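Side-chain contacts in ulvan Lyase-PL25 (Pseudoalteromonas sp. PLSV, PDB 5UAM), which degrades ulvan, the sulfated cell-wall polysaccharide of green seaweeds, acting as a polysaccharide lyase: residues A[103-108]-A[173-178]; A[179-182]-A[188-191]; A[219-224]-A[260-265]; A[271-276]-A[281-286]. All blocks are in the same frame, centred on the assembly; numbering follows the deposited sequence. Where two conformers were deposited one is given.

Interaction 1. Residues A[103-108]-A[173-178]; sequences TMLIDD and GDIYLF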
loop_
_atom_site.group_PDB
_atom_site.type_symbol
_atom_site.label_atom_id
_atom_site.label_comp_id
_atom_site.label_asym_id
_atom_site.label_seq_id
_atom_site.Cartn_x
_atom_site.Cartn_y
_atom_site.Cartn_z
ATOM N N THR A 103 7.629 4.667 -1.157
ATOM C CA THR A 103 7.223 4.524 0.230
ATOM C C THR A 103 8.177 5.359 1.072
ATOM O O THR A 103 9.394 5.321 0.854
ATOM C CB THR A 103 7.342 3.057 0.620
ATOM O OG1 THR A 103 6.388 2.339 -0.165
ATOM C CG2 THR A 103 7.100 2.846 2.082
ATOM N N MET A 104 7.635 6.114 2.027
ATOM C CA MET A 104 8.391 7.086 2.814
ATOM C C MET A 104 8.505 6.689 4.284
ATOM O O MET A 104 7.619 6.049 4.842
ATOM C CB MET A 104 7.670 8.447 2.761
ATOM C CG MET A 104 8.441 9.588 3.350
ATOM S SD MET A 104 7.361 11.067 3.425
ATOM C CE MET A 104 7.041 11.313 1.693
ATOM N N LEU A 105 9.606 7.109 4.923
ATOM C CA LEU A 105 9.796 6.990 6.361
ATOM C C LEU A 105 10.700 8.123 6.838
ATOM O O LEU A 105 11.713 8.416 6.195
ATOM C CB LEU A 105 10.416 5.620 6.705
ATOM C CG LEU A 105 10.631 5.308 8.184
ATOM C CD1 LEU A 105 10.449 3.827 8.430
ATOM C CD2 LEU A 105 12.029 5.740 8.647
ATOM N N ILE A 106 10.375 8.724 7.980
ATOM C CA ILE A 106 11.235 9.738 8.603
ATOM C C ILE A 106 11.903 9.103 9.817
ATOM O O ILE A 106 11.210 8.625 10.724
ATOM C CB ILE A 106 10.461 11.003 9.011
ATOM C CG1 ILE A 106 9.747 11.587 7.802
ATOM C CG2 ILE A 106 11.420 12.015 9.677
ATOM C CD1 ILE A 106 8.891 12.819 8.130
ATOM N N ASP A 107 13.233 9.063 9.837
ATOM C CA ASP A 107 13.931 8.408 10.935
ATOM C C ASP A 107 14.053 9.332 12.150
ATOM O O ASP A 107 13.702 10.514 12.112
ATOM C CB ASP A 107 15.247 7.770 10.468
ATOM C CG ASP A 107 16.355 8.753 10.193
ATOM O OD1 ASP A 107 16.381 9.863 10.769
ATOM O OD2 ASP A 107 17.245 8.394 9.374
ATOM N N ASP A 108 14.541 8.774 13.260
ATOM C CA ASP A 108 14.645 9.520 14.511
ATOM C C ASP A 108 15.668 10.653 14.467
ATOM O O ASP A 108 15.700 11.467 15.396
ATOM C CB ASP A 108 15.021 8.574 15.640
ATOM C CG ASP A 108 13.827 7.885 16.250
ATOM O OD1 ASP A 108 12.684 8.030 15.741
ATOM O OD2 ASP A 108 14.048 7.184 17.260
ATOM N N GLY A 173 12.669 3.806 17.536
ATOM C CA GLY A 173 13.388 4.197 16.351
ATOM C C GLY A 173 13.734 3.068 15.407
ATOM O O GLY A 173 14.214 3.343 14.304
ATOM N N ASP A 174 13.520 1.818 15.800
ATOM C CA ASP A 174 13.831 0.714 14.900
ATOM C C ASP A 174 12.935 0.782 13.672
ATOM O O ASP A 174 11.754 1.151 13.746
ATOM C CB ASP A 174 13.614 -0.627 15.594
ATOM C CG ASP A 174 14.659 -0.934 16.683
ATOM O OD1 ASP A 174 15.652 -0.174 16.859
ATOM O OD2 ASP A 174 14.459 -1.951 17.404
ATOM N N ILE A 175 13.508 0.408 12.534
ATOM C CA ILE A 175 12.847 0.507 11.236
ATOM C C ILE A 175 12.667 -0.894 10.678
ATOM O O ILE A 175 13.627 -1.684 10.626
ATOM C CB ILE A 175 13.656 1.372 10.261
ATOM C CG1 ILE A 175 13.629 2.830 10.730
ATOM C CG2 ILE A 175 13.121 1.230 8.844
ATOM C CD1 ILE A 175 14.688 3.657 10.098
ATOM N N TYR A 176 11.442 -1.201 10.262
ATOM C CA TYR A 176 11.129 -2.455 9.593
ATOM C C TYR A 176 10.616 -2.158 8.198
ATOM O O TYR A 176 9.665 -1.387 8.036
ATOM C CB TYR A 176 10.063 -3.242 10.361
ATOM C CG TYR A 176 10.539 -3.718 11.701
ATOM C CD1 TYR A 176 10.543 -2.882 12.813
ATOM C CD2 TYR A 176 11.005 -5.020 11.869
ATOM C CE1 TYR A 176 10.985 -3.341 14.037
ATOM C CE2 TYR A 176 11.457 -5.475 13.077
ATOM C CZ TYR A 176 11.439 -4.642 14.173
ATOM O OH TYR A 176 11.891 -5.099 15.391
ATOM N N LEU A 177 11.227 -2.789 7.198
ATOM C CA LEU A 177 10.779 -2.687 5.816
ATOM C C LEU A 177 10.215 -4.042 5.424
ATOM O O LEU A 177 10.944 -5.034 5.426
ATOM C CB LEU A 177 11.918 -2.311 4.861
ATOM C CG LEU A 177 11.462 -2.051 3.426
ATOM C CD1 LEU A 177 10.689 -0.746 3.347
ATOM C CD2 LEU A 177 12.694 -1.999 2.498
ATOM N N PHE A 178 8.923 -4.076 5.120
ATOM C CA PHE A 178 8.224 -5.283 4.697
ATOM C C PHE A 178 8.056 -5.249 3.181
ATOM O O PHE A 178 7.787 -4.196 2.598
ATOM C CB PHE A 178 6.836 -5.341 5.345
ATOM C CG PHE A 178 6.877 -5.540 6.811
ATOM C CD1 PHE A 178 7.087 -4.460 7.634
ATOM C CD2 PHE A 178 6.716 -6.793 7.361
ATOM C CE1 PHE A 178 7.132 -4.605 8.987
ATOM C CE2 PHE A 178 6.799 -6.960 8.755
ATOM C CZ PHE A 178 7.007 -5.848 9.542
HETATM O O HOH W 1 14.895 5.873 13.245
#

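Interaction 2. Residues A[179-182]-A[188-191]; sequences FRHG and WVYQ. With PO4 (phosphate ion), chain E.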
loop_
_atom_site.group_PDB
_atom_site.type_symbol
_atom_site.label_atom_id
_atom_site.label_comp_id
_atom_site.label_asym_id
_atom_site.label_seq_id
_atom_site.Cartn_x
_atom_site.Cartn_y
_atom_site.Cartn_z
ATOM N N PHE A 179 8.245 -6.387 2.534
ATOM C CA PHE A 179 8.142 -6.478 1.085
ATOM C C PHE A 179 8.107 -7.943 0.672
ATOM O O PHE A 179 8.423 -8.851 1.458
ATOM C CB PHE A 179 9.301 -5.755 0.376
ATOM C CG PHE A 179 10.662 -6.212 0.805
ATOM C CD1 PHE A 179 11.282 -5.673 1.926
ATOM C CD2 PHE A 179 11.354 -7.170 0.083
ATOM C CE1 PHE A 179 12.539 -6.091 2.329
ATOM C CE2 PHE A 179 12.606 -7.587 0.478
ATOM C CZ PHE A 179 13.212 -7.041 1.600
ATOM N N ARG A 180 7.713 -8.163 -0.582
ATOM C CA ARG A 180 7.850 -9.469 -1.216
ATOM C C ARG A 180 9.260 -9.614 -1.766
ATOM O O ARG A 180 9.732 -8.751 -2.507
ATOM C CB ARG A 180 6.832 -9.600 -2.337
ATOM C CG ARG A 180 6.810 -10.967 -3.019
ATOM C CD ARG A 180 5.780 -11.092 -4.118
ATOM N NE ARG A 180 6.115 -10.231 -5.254
ATOM C CZ ARG A 180 5.253 -9.907 -6.214
ATOM N NH1 ARG A 180 4.006 -10.374 -6.193
ATOM N NH2 ARG A 180 5.650 -9.095 -7.183
ATOM N N HIS A 181 9.942 -10.700 -1.406
ATOM C CA HIS A 181 11.360 -10.871 -1.744
ATOM C C HIS A 181 11.532 -11.471 -3.144
ATOM O O HIS A 181 12.089 -12.554 -3.346
ATOM C CB HIS A 181 12.044 -11.712 -0.667
ATOM C CG HIS A 181 13.545 -11.663 -0.655
ATOM N ND1 HIS A 181 14.323 -12.195 -1.660
ATOM C CD2 HIS A 181 14.413 -11.269 0.312
ATOM C CE1 HIS A 181 15.602 -12.086 -1.336
ATOM N NE2 HIS A 181 15.684 -11.506 -0.153
ATOM N N GLY A 182 10.989 -10.738 -4.130
ATOM C CA GLY A 182 11.044 -11.155 -5.514
ATOM C C GLY A 182 9.722 -10.946 -6.216
ATOM O O GLY A 182 8.962 -10.051 -5.830
ATOM N N TRP A 188 7.393 -13.503 1.533
ATOM C CA TRP A 188 7.319 -12.149 2.078
ATOM C C TRP A 188 8.212 -12.079 3.299
ATOM O O TRP A 188 8.280 -13.036 4.082
ATOM C CB TRP A 188 5.892 -11.744 2.436
ATOM C CG TRP A 188 5.099 -11.387 1.222
ATOM C CD1 TRP A 188 4.703 -12.241 0.240
ATOM C CD2 TRP A 188 4.659 -10.092 0.832
ATOM N NE1 TRP A 188 4.025 -11.561 -0.734
ATOM C CE2 TRP A 188 3.968 -10.244 -0.387
ATOM C CE3 TRP A 188 4.765 -8.824 1.400
ATOM C CZ2 TRP A 188 3.379 -9.162 -1.052
ATOM C CZ3 TRP A 188 4.161 -7.724 0.707
ATOM C CH2 TRP A 188 3.491 -7.930 -0.481
ATOM N N VAL A 189 8.895 -10.952 3.442
ATOM C CA VAL A 189 9.950 -10.798 4.426
ATOM C C VAL A 189 9.865 -9.414 5.052
ATOM O O VAL A 189 9.201 -8.507 4.549
ATOM C CB VAL A 189 11.346 -10.952 3.794
ATOM C CG1 VAL A 189 11.484 -12.279 3.054
ATOM C CG2 VAL A 189 11.622 -9.783 2.854
ATOM N N TYR A 190 10.631 -9.239 6.117
ATOM C CA TYR A 190 11.040 -7.905 6.527
ATOM C C TYR A 190 12.551 -7.835 6.664
ATOM O O TYR A 190 13.231 -8.843 6.870
ATOM C CB TYR A 190 10.371 -7.463 7.836
ATOM C CG TYR A 190 10.770 -8.254 9.066
ATOM C CD1 TYR A 190 11.923 -7.957 9.771
ATOM C CD2 TYR A 190 9.979 -9.298 9.545
ATOM C CE1 TYR A 190 12.287 -8.670 10.906
ATOM C CE2 TYR A 190 10.335 -10.007 10.675
ATOM C CZ TYR A 190 11.488 -9.696 11.367
ATOM O OH TYR A 190 11.819 -10.422 12.498
ATOM N N GLN A 191 13.071 -6.609 6.519
ATOM C CA GLN A 191 14.423 -6.288 6.936
ATOM C C GLN A 191 14.364 -5.219 8.009
ATOM O O GLN A 191 13.618 -4.240 7.888
ATOM C CB GLN A 191 15.296 -5.817 5.768
ATOM C CG GLN A 191 15.628 -6.907 4.772
ATOM C CD GLN A 191 16.663 -6.502 3.766
ATOM O OE1 GLN A 191 16.353 -6.130 2.620
ATOM N NE2 GLN A 191 17.914 -6.568 4.183
HETATM P P PO4 E . 2.533 -8.559 -9.356
HETATM O O1 PO4 E . 2.126 -9.492 -10.479
HETATM O O2 PO4 E . 2.209 -9.155 -8.048
HETATM O O3 PO4 E . 1.724 -7.302 -9.571
HETATM O O4 PO4 E . 4.037 -8.327 -9.465
#

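Interaction 3. Residues A[219-224]-A[260-265]; sequences DSWYAW and DVYFMS. With PO4 (phosphate ion), chain E.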
loop_
_atom_site.group_PDB
_atom_site.type_symbol
_atom_site.label_atom_id
_atom_site.label_comp_id
_atom_site.label_asym_id
_atom_site.label_seq_id
_atom_site.Cartn_x
_atom_site.Cartn_y
_atom_site.Cartn_z
ATOM N N ASP A 219 2.096 -21.703 -3.705
ATOM C CA ASP A 219 1.561 -20.777 -2.718
ATOM C C ASP A 219 2.239 -19.419 -2.885
ATOM O O ASP A 219 3.468 -19.324 -2.915
ATOM C CB ASP A 219 1.836 -21.259 -1.290
ATOM C CG ASP A 219 1.094 -22.529 -0.907
ATOM O OD1 ASP A 219 0.036 -22.881 -1.484
ATOM O OD2 ASP A 219 1.590 -23.176 0.042
ATOM N N SER A 220 1.430 -18.368 -2.960
ATOM C CA SER A 220 1.889 -17.000 -3.146
ATOM C C SER A 220 0.971 -16.100 -2.337
ATOM O O SER A 220 -0.147 -16.490 -1.988
ATOM C CB SER A 220 1.854 -16.671 -4.642
ATOM O OG SER A 220 2.378 -15.403 -4.957
ATOM N N TRP A 221 1.446 -14.887 -2.034
ATOM C CA TRP A 221 0.757 -14.045 -1.059
ATOM C C TRP A 221 0.824 -12.571 -1.435
ATOM O O TRP A 221 1.711 -12.136 -2.164
ATOM C CB TRP A 221 1.419 -14.169 0.314
ATOM C CG TRP A 221 1.468 -15.563 0.843
ATOM C CD1 TRP A 221 2.531 -16.451 0.785
ATOM C CD2 TRP A 221 0.422 -16.242 1.545
ATOM N NE1 TRP A 221 2.190 -17.623 1.409
ATOM C CE2 TRP A 221 0.902 -17.524 1.881
ATOM C CE3 TRP A 221 -0.876 -15.885 1.928
ATOM C CZ2 TRP A 221 0.129 -18.446 2.582
ATOM C CZ3 TRP A 221 -1.647 -16.803 2.616
ATOM C CH2 TRP A 221 -1.146 -18.070 2.938
ATOM N N TYR A 222 -0.093 -11.803 -0.836
ATOM C CA TYR A 222 -0.008 -10.344 -0.842
ATOM C C TYR A 222 -0.354 -9.847 0.553
ATOM O O TYR A 222 -1.398 -10.209 1.103
ATOM C CB TYR A 222 -0.986 -9.730 -1.855
ATOM C CG TYR A 222 -0.602 -10.014 -3.287
ATOM C CD1 TYR A 222 -1.058 -11.170 -3.920
ATOM C CD2 TYR A 222 0.212 -9.155 -4.010
ATOM C CE1 TYR A 222 -0.698 -11.463 -5.225
ATOM C CE2 TYR A 222 0.578 -9.432 -5.298
ATOM C CZ TYR A 222 0.091 -10.584 -5.931
ATOM O OH TYR A 222 0.454 -10.875 -7.224
ATOM N N ALA A 223 0.517 -9.021 1.126
ATOM C CA ALA A 223 0.376 -8.605 2.516
ATOM C C ALA A 223 0.375 -7.088 2.633
ATOM O O ALA A 223 0.940 -6.378 1.803
ATOM C CB ALA A 223 1.526 -9.171 3.372
ATOM N N TRP A 224 -0.266 -6.606 3.692
ATOM C CA TRP A 224 -0.256 -5.210 4.093
ATOM C C TRP A 224 0.072 -5.169 5.576
ATOM O O TRP A 224 -0.675 -5.719 6.407
ATOM C CB TRP A 224 -1.606 -4.555 3.828
ATOM C CG TRP A 224 -1.631 -3.053 3.864
ATOM C CD1 TRP A 224 -1.528 -2.209 2.791
ATOM C CD2 TRP A 224 -1.780 -2.211 5.016
ATOM N NE1 TRP A 224 -1.622 -0.906 3.197
ATOM C CE2 TRP A 224 -1.781 -0.882 4.561
ATOM C CE3 TRP A 224 -1.931 -2.452 6.386
ATOM C CZ2 TRP A 224 -1.907 0.198 5.427
ATOM C CZ3 TRP A 224 -2.056 -1.366 7.232
ATOM C CH2 TRP A 224 -2.041 -0.084 6.760
ATOM N N ASP A 260 -9.604 -14.900 -0.187
ATOM C CA ASP A 260 -9.649 -14.912 1.276
ATOM C C ASP A 260 -8.849 -13.773 1.887
ATOM O O ASP A 260 -8.179 -13.008 1.182
ATOM C CB ASP A 260 -9.206 -16.276 1.831
ATOM C CG ASP A 260 -10.013 -17.430 1.252
ATOM O OD1 ASP A 260 -11.184 -17.239 0.836
ATOM O OD2 ASP A 260 -9.477 -18.568 1.218
ATOM N N VAL A 261 -8.970 -13.598 3.197
ATOM C CA VAL A 261 -8.143 -12.631 3.902
ATOM C C VAL A 261 -7.805 -13.195 5.270
ATOM O O VAL A 261 -8.631 -13.859 5.903
ATOM C CB VAL A 261 -8.771 -11.208 3.934
ATOM C CG1 VAL A 261 -9.971 -11.133 4.855
ATOM C CG2 VAL A 261 -7.729 -10.164 4.315
ATOM N N TYR A 262 -6.570 -12.943 5.688
ATOM C CA TYR A 262 -5.965 -13.487 6.886
ATOM C C TYR A 262 -5.389 -12.336 7.704
ATOM O O TYR A 262 -5.163 -11.235 7.188
ATOM C CB TYR A 262 -4.807 -14.400 6.509
ATOM C CG TYR A 262 -5.109 -15.562 5.577
ATOM C CD1 TYR A 262 -5.231 -15.372 4.208
ATOM C CD2 TYR A 262 -5.197 -16.845 6.065
ATOM C CE1 TYR A 262 -5.465 -16.428 3.362
ATOM C CE2 TYR A 262 -5.421 -17.915 5.226
ATOM C CZ TYR A 262 -5.530 -17.699 3.870
ATOM O OH TYR A 262 -5.764 -18.756 3.011
ATOM N N PHE A 263 -5.098 -12.621 8.979
ATOM C CA PHE A 263 -4.594 -11.620 9.917
ATOM C C PHE A 263 -3.606 -12.232 10.905
ATOM O O PHE A 263 -3.862 -13.292 11.462
ATOM C CB PHE A 263 -5.742 -11.015 10.732
ATOM C CG PHE A 263 -5.293 -9.998 11.726
ATOM C CD1 PHE A 263 -5.115 -8.678 11.352
ATOM C CD2 PHE A 263 -4.993 -10.368 13.030
ATOM C CE1 PHE A 263 -4.651 -7.756 12.273
ATOM C CE2 PHE A 263 -4.527 -9.446 13.918
ATOM C CZ PHE A 263 -4.362 -8.147 13.546
ATOM N N MET A 264 -2.504 -11.528 11.163
ATOM C CA MET A 264 -1.630 -11.898 12.261
ATOM C C MET A 264 -0.901 -10.664 12.775
ATOM O O MET A 264 -0.900 -9.610 12.140
ATOM C CB MET A 264 -0.658 -13.020 11.860
ATOM C CG MET A 264 0.286 -12.665 10.747
ATOM S SD MET A 264 0.972 -14.217 10.108
ATOM C CE MET A 264 2.097 -13.612 8.845
ATOM N N SER A 265 -0.252 -10.829 13.925
ATOM C CA SER A 265 0.419 -9.749 14.635
ATOM C C SER A 265 1.863 -10.150 14.925
ATOM O O SER A 265 2.160 -11.319 15.144
ATOM C CB SER A 265 -0.336 -9.478 15.946
ATOM O OG SER A 265 0.132 -8.337 16.636
HETATM P P PO4 E . 2.533 -8.559 -9.356
HETATM O O1 PO4 E . 2.126 -9.492 -10.479
HETATM O O2 PO4 E . 2.209 -9.155 -8.048
HETATM O O3 PO4 E . 1.724 -7.302 -9.571
HETATM O O4 PO4 E . 4.037 -8.327 -9.465
#

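Interaction 4. Residues A[271-276]-A[281-286]; sequences GEWSNV and LVLPVT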
loop_
_atom_site.group_PDB
_atom_site.type_symbol
_atom_site.label_atom_id
_atom_site.label_comp_id
_atom_site.label_asym_id
_atom_site.label_seq_id
_atom_site.Cartn_x
_atom_site.Cartn_y
_atom_site.Cartn_z
ATOM N N GLY A 271 9.890 -10.551 19.121
ATOM C CA GLY A 271 10.126 -11.172 17.836
ATOM C C GLY A 271 9.066 -12.163 17.414
ATOM O O GLY A 271 9.090 -12.613 16.263
ATOM N N GLU A 272 8.108 -12.459 18.283
ATOM C CA GLU A 272 7.134 -13.520 18.052
ATOM C C GLU A 272 5.871 -13.030 17.353
ATOM O O GLU A 272 5.401 -11.908 17.556
ATOM C CB GLU A 272 6.728 -14.134 19.376
ATOM C CG GLU A 272 7.925 -14.681 20.135
ATOM C CD GLU A 272 7.515 -15.405 21.377
ATOM O OE1 GLU A 272 7.999 -16.536 21.593
ATOM O OE2 GLU A 272 6.704 -14.841 22.134
ATOM N N TRP A 273 5.320 -13.909 16.526
ATOM C CA TRP A 273 4.110 -13.659 15.767
ATOM C C TRP A 273 2.964 -14.484 16.340
ATOM O O TRP A 273 3.176 -15.563 16.900
ATOM C CB TRP A 273 4.353 -14.058 14.321
ATOM C CG TRP A 273 5.336 -13.166 13.620
ATOM C CD1 TRP A 273 6.676 -13.041 13.881
ATOM C CD2 TRP A 273 5.055 -12.286 12.536
ATOM N NE1 TRP A 273 7.239 -12.134 13.014
ATOM C CE2 TRP A 273 6.273 -11.656 12.173
ATOM C CE3 TRP A 273 3.898 -11.973 11.831
ATOM C CZ2 TRP A 273 6.349 -10.717 11.140
ATOM C CZ3 TRP A 273 3.977 -11.057 10.813
ATOM C CH2 TRP A 273 5.196 -10.437 10.466
ATOM N N SER A 274 1.743 -13.965 16.194
ATOM C CA SER A 274 0.585 -14.621 16.784
ATOM C C SER A 274 -0.659 -14.304 15.972
ATOM O O SER A 274 -0.711 -13.314 15.242
ATOM C CB SER A 274 0.377 -14.186 18.230
ATOM O OG SER A 274 0.210 -12.788 18.296
ATOM N N ASN A 275 -1.684 -15.136 16.147
ATOM C CA ASN A 275 -2.971 -14.864 15.540
ATOM C C ASN A 275 -3.772 -13.955 16.461
ATOM O O ASN A 275 -3.274 -13.492 17.489
ATOM C CB ASN A 275 -3.690 -16.160 15.162
ATOM C CG ASN A 275 -4.264 -16.903 16.351
ATOM O OD1 ASN A 275 -4.101 -16.514 17.515
ATOM N ND2 ASN A 275 -4.976 -17.980 16.053
ATOM N N VAL A 276 -5.012 -13.646 16.060
ATOM C CA VAL A 276 -5.836 -12.691 16.796
ATOM C C VAL A 276 -6.141 -13.160 18.204
ATOM O O VAL A 276 -6.469 -12.346 19.080
ATOM C CB VAL A 276 -7.120 -12.376 15.983
ATOM C CG1 VAL A 276 -8.041 -13.603 15.928
ATOM C CG2 VAL A 276 -7.841 -11.177 16.562
ATOM N N LEU A 281 2.832 -18.378 16.377
ATOM C CA LEU A 281 3.015 -18.993 15.072
ATOM C C LEU A 281 4.497 -19.192 14.789
ATOM O O LEU A 281 5.317 -18.317 15.084
ATOM C CB LEU A 281 2.454 -18.074 13.989
ATOM C CG LEU A 281 0.994 -17.644 14.178
ATOM C CD1 LEU A 281 0.631 -16.503 13.256
ATOM C CD2 LEU A 281 0.061 -18.830 13.961
ATOM N N VAL A 282 4.832 -20.318 14.174
ATOM C CA VAL A 282 6.190 -20.561 13.703
ATOM C C VAL A 282 6.367 -19.897 12.342
ATOM O O VAL A 282 5.500 -20.011 11.470
ATOM C CB VAL A 282 6.464 -22.069 13.607
ATOM C CG1 VAL A 282 7.872 -22.323 13.097
ATOM C CG2 VAL A 282 6.258 -22.733 14.961
ATOM N N LEU A 283 7.492 -19.201 12.157
ATOM C CA LEU A 283 7.744 -18.560 10.875
ATOM C C LEU A 283 8.629 -19.437 10.004
ATOM O O LEU A 283 9.475 -20.177 10.508
ATOM C CB LEU A 283 8.487 -17.232 11.046
ATOM C CG LEU A 283 7.791 -16.055 11.698
ATOM C CD1 LEU A 283 8.510 -14.776 11.317
ATOM C CD2 LEU A 283 6.361 -15.970 11.279
ATOM N N PRO A 284 8.472 -19.343 8.681
ATOM C CA PRO A 284 7.465 -18.554 7.979
ATOM C C PRO A 284 6.123 -19.257 7.997
ATOM O O PRO A 284 6.085 -20.505 8.025
ATOM C CB PRO A 284 8.021 -18.483 6.550
ATOM C CG PRO A 284 8.768 -19.732 6.401
ATOM C CD PRO A 284 9.397 -20.008 7.747
ATOM N N VAL A 285 5.044 -18.477 8.015
ATOM C CA VAL A 285 3.704 -19.037 8.016
ATOM C C VAL A 285 3.405 -19.640 6.652
ATOM O O VAL A 285 3.599 -18.996 5.610
ATOM C CB VAL A 285 2.683 -17.967 8.417
ATOM C CG1 VAL A 285 1.252 -18.495 8.239
ATOM C CG2 VAL A 285 2.938 -17.516 9.841
ATOM N N THR A 286 2.926 -20.880 6.659
ATOM C CA THR A 286 2.510 -21.575 5.450
ATOM C C THR A 286 1.006 -21.441 5.252
ATOM O O THR A 286 0.255 -21.130 6.175
ATOM C CB THR A 286 2.822 -23.056 5.576
ATOM O OG1 THR A 286 2.091 -23.563 6.697
ATOM C CG2 THR A 286 4.314 -23.292 5.777
HETATM O O HOH W 2 6.683 -16.445 16.241
#

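Interaction 1. Residues A[103-108]-A[173-178]
Asp108 and Gly173 bring the two backbones nearest each other, with their CA atoms 5.8 Å apart, where 103-108 has just left its strand and 173-178 is about to enter one. No direct hydrogen bond joins the segments. A water links them instead, accepting from Asp108 N and donating to Gly173 O (2.8 Å). Beside it, Asp108 OD2 lies 3.2 Å from Gly173 CA, so close that a CB on Gly173 would collide with it; the other carboxylate oxygen, OD1, forms a salt bridge with Lys169. The apolar part is carried by Leu105 and Ile175, whose branches cross obliquely. CD2 of Leu105 meets CD1 of Ile175 at 3.7 Å, while CD1 of Leu105 rests on CG2 of Ile175 at the same distance. With CG1 set beside its own backbone N (chi1 -69°), Ile175 also extends CD1 to within 4.2 Å of Asp107 CB. An alanine at Ile175 would lose both branches and is likely to open a gap beside the two methyls of Leu105. Strands 103-106 and 175-180 belong to successive antiparallel sheets, and this buried packing is an interface between adjacent blades, as expected of a beta-propeller.

Interaction 2. Residues A[179-182]-A[188-191]
The beta hairpin of strands 175-180 and 188-193 carries Arg180, a substrate-binding residue, at the end of its first strand. Phe179 and Val189 form an antiparallel hydrogen-bonded pair: Phe179 N donates to Val189 O at 3.1 Å, and Val189 N returns a nearly straight bond to Phe179 O at 2.9 Å (170°). On their side of the sheet, CG2 of Val189 sits over one face of the Phe179 ring, displaced toward CE2 and CZ, in a CH-pi contact 3.6 Å from the centroid. Gln191 comes to the rim of the same ring and places OE1 3.4 Å from Phe179 CZ; its amide is fixed by Thr159 N and Ala201 O. CB of His181 closes on CG1 of Val189.

The non-hydrogen-bonded pair, Arg180 and Trp188, occupies the other face. Here CB of Arg180 lies over the six-membered ring of Trp188, 3.8 Å from its centroid, and the indole NE1 is bound by Trp221 O. Arg180 runs straight through its first two torsions and then bends at chi3 (67°), which turns NE toward Gly182 O. That bond, 2.9 Å long, approaches from above the carbonyl plane and helps fix the rotation of the guanidinium. A phosphate ion, probably from the crystallisation liquor, lies at the guanidinium edge and is also bound by His99, His119, His184 and Tyr222. It is gripped by a two-pronged pair of bonds, with Arg180 NH1 donating to O2 and Arg180 NH2 to O4, the latter 2.9 Å long and nearly straight at 172°.

Interaction 3. Residues A[219-224]-A[260-265]
The indole of Trp221 turns its edge to the face of Tyr262, making a T-shaped pair within one antiparallel sheet of the beta-propeller fold. CZ3 of Trp221 is the touching atom. It stands above the phenol ring, offset toward the rim, 3.9 Å from Tyr262 CE1. The six-membered ring of Trp221 and the ring of Tyr262 have centroids 5.6 Å apart and planes at 78°. Since CZ3 alone makes the touch, little surface is buried between the segments. Strand 232-243 runs between strands 217-227 and 258-267, and the two aromatic groups meet across it. Each ring is tethered at its polar atom: Trp221 NE1 donates to Lys208 O, and Tyr262 OH is hydrogen-bonded to Asp291 of helix 287-293, which should limit how far either can swing.

The next residue, Tyr222, points from the opposite face of its strand into the substrate-binding site. With CG beside the backbone N (chi1 -69°), the ring reaches out so that its edge meets a bound phosphate ion. A phenylalanine here, lacking the hydroxyl, would probably leave phosphate O2 less firmly held, with one donor fewer. Phosphate O2 lies in the plane of the phenol, 3.2 Å from Tyr222 CE2, and accepts a short 2.6 Å hydrogen bond from Tyr222 OH.

Interaction 4. Residues A[271-276]-A[281-286]
Trp273 and Leu283 both carry CG beside the backbone N and anti to the carbonyl carbon (chi1 -68° in each), and these rotations bring the indole and the isobutyl group together at about a right angle. The leucine straddles one face of the indole with its two methyls. CD1 makes a CH-pi contact 3.8 Å from the centroid of the five-membered ring and comes within 3.4 Å of Trp273 NE1, whereas CD2 sits above the inner end of the ring, 3.8 Å from Trp273 CG. Phe266 stacks on the indole as well, and Phe206 meets it with nearly parallel planes, so Trp273 is embedded among aromatic and aliphatic groups.

The backbones are joined by a single direct bond, from Leu281 N to Trp273 O at 2.9 Å, with the donor standing well above the carbonyl plane. A water extends the connection, accepting from Trp273 N and donating to Leu281 O over 2.6 Å. Farther along, CD1 of Leu281 packs on the backbone of the facing segment, 3.7 Å from Ser274 C and close to Asn275 N, and the leucine also touches Met264 and Thr294. Asn275 ties down the intervening turn: its OD1 accepts from the backbone N of Glu277 and of Glu279, and its ND2 donates to Lys293 O.

Away from the annotated sites, this contact folds the chain back at the end of a sheet. Strand 273-274 pairs with strand 258-267; the segment 281-286, with a cis peptide before Pro284, passes along strand 204-211 and reaches Thr286, whose OG1 caps Val289 N at the start of helix 287-293.

How the interactions relate
From the N terminus, interaction 1 closes a loop of 64 residues, bringing strand 103-106 of one sheet against strand 175-180 of the next. The latter strand runs on into interaction 2, a local hairpin. Interaction 3 then spans 35 residues to join strands 217-227 and 258-267, and interaction 4 closes a short turn just beyond. The four follow in series, neither nested nor crossed. Interactions 2 and 3 meet through the indole of Trp188, which packs on Tyr222 and Ala223, and both donate hydrogen bonds to the phosphate. Interactions 3 and 4 share a backbone bond, Ser265 N to Ser274 O, while Trp273 packs against Tyr190 and Phe178, linking 271-276 back to the hairpin.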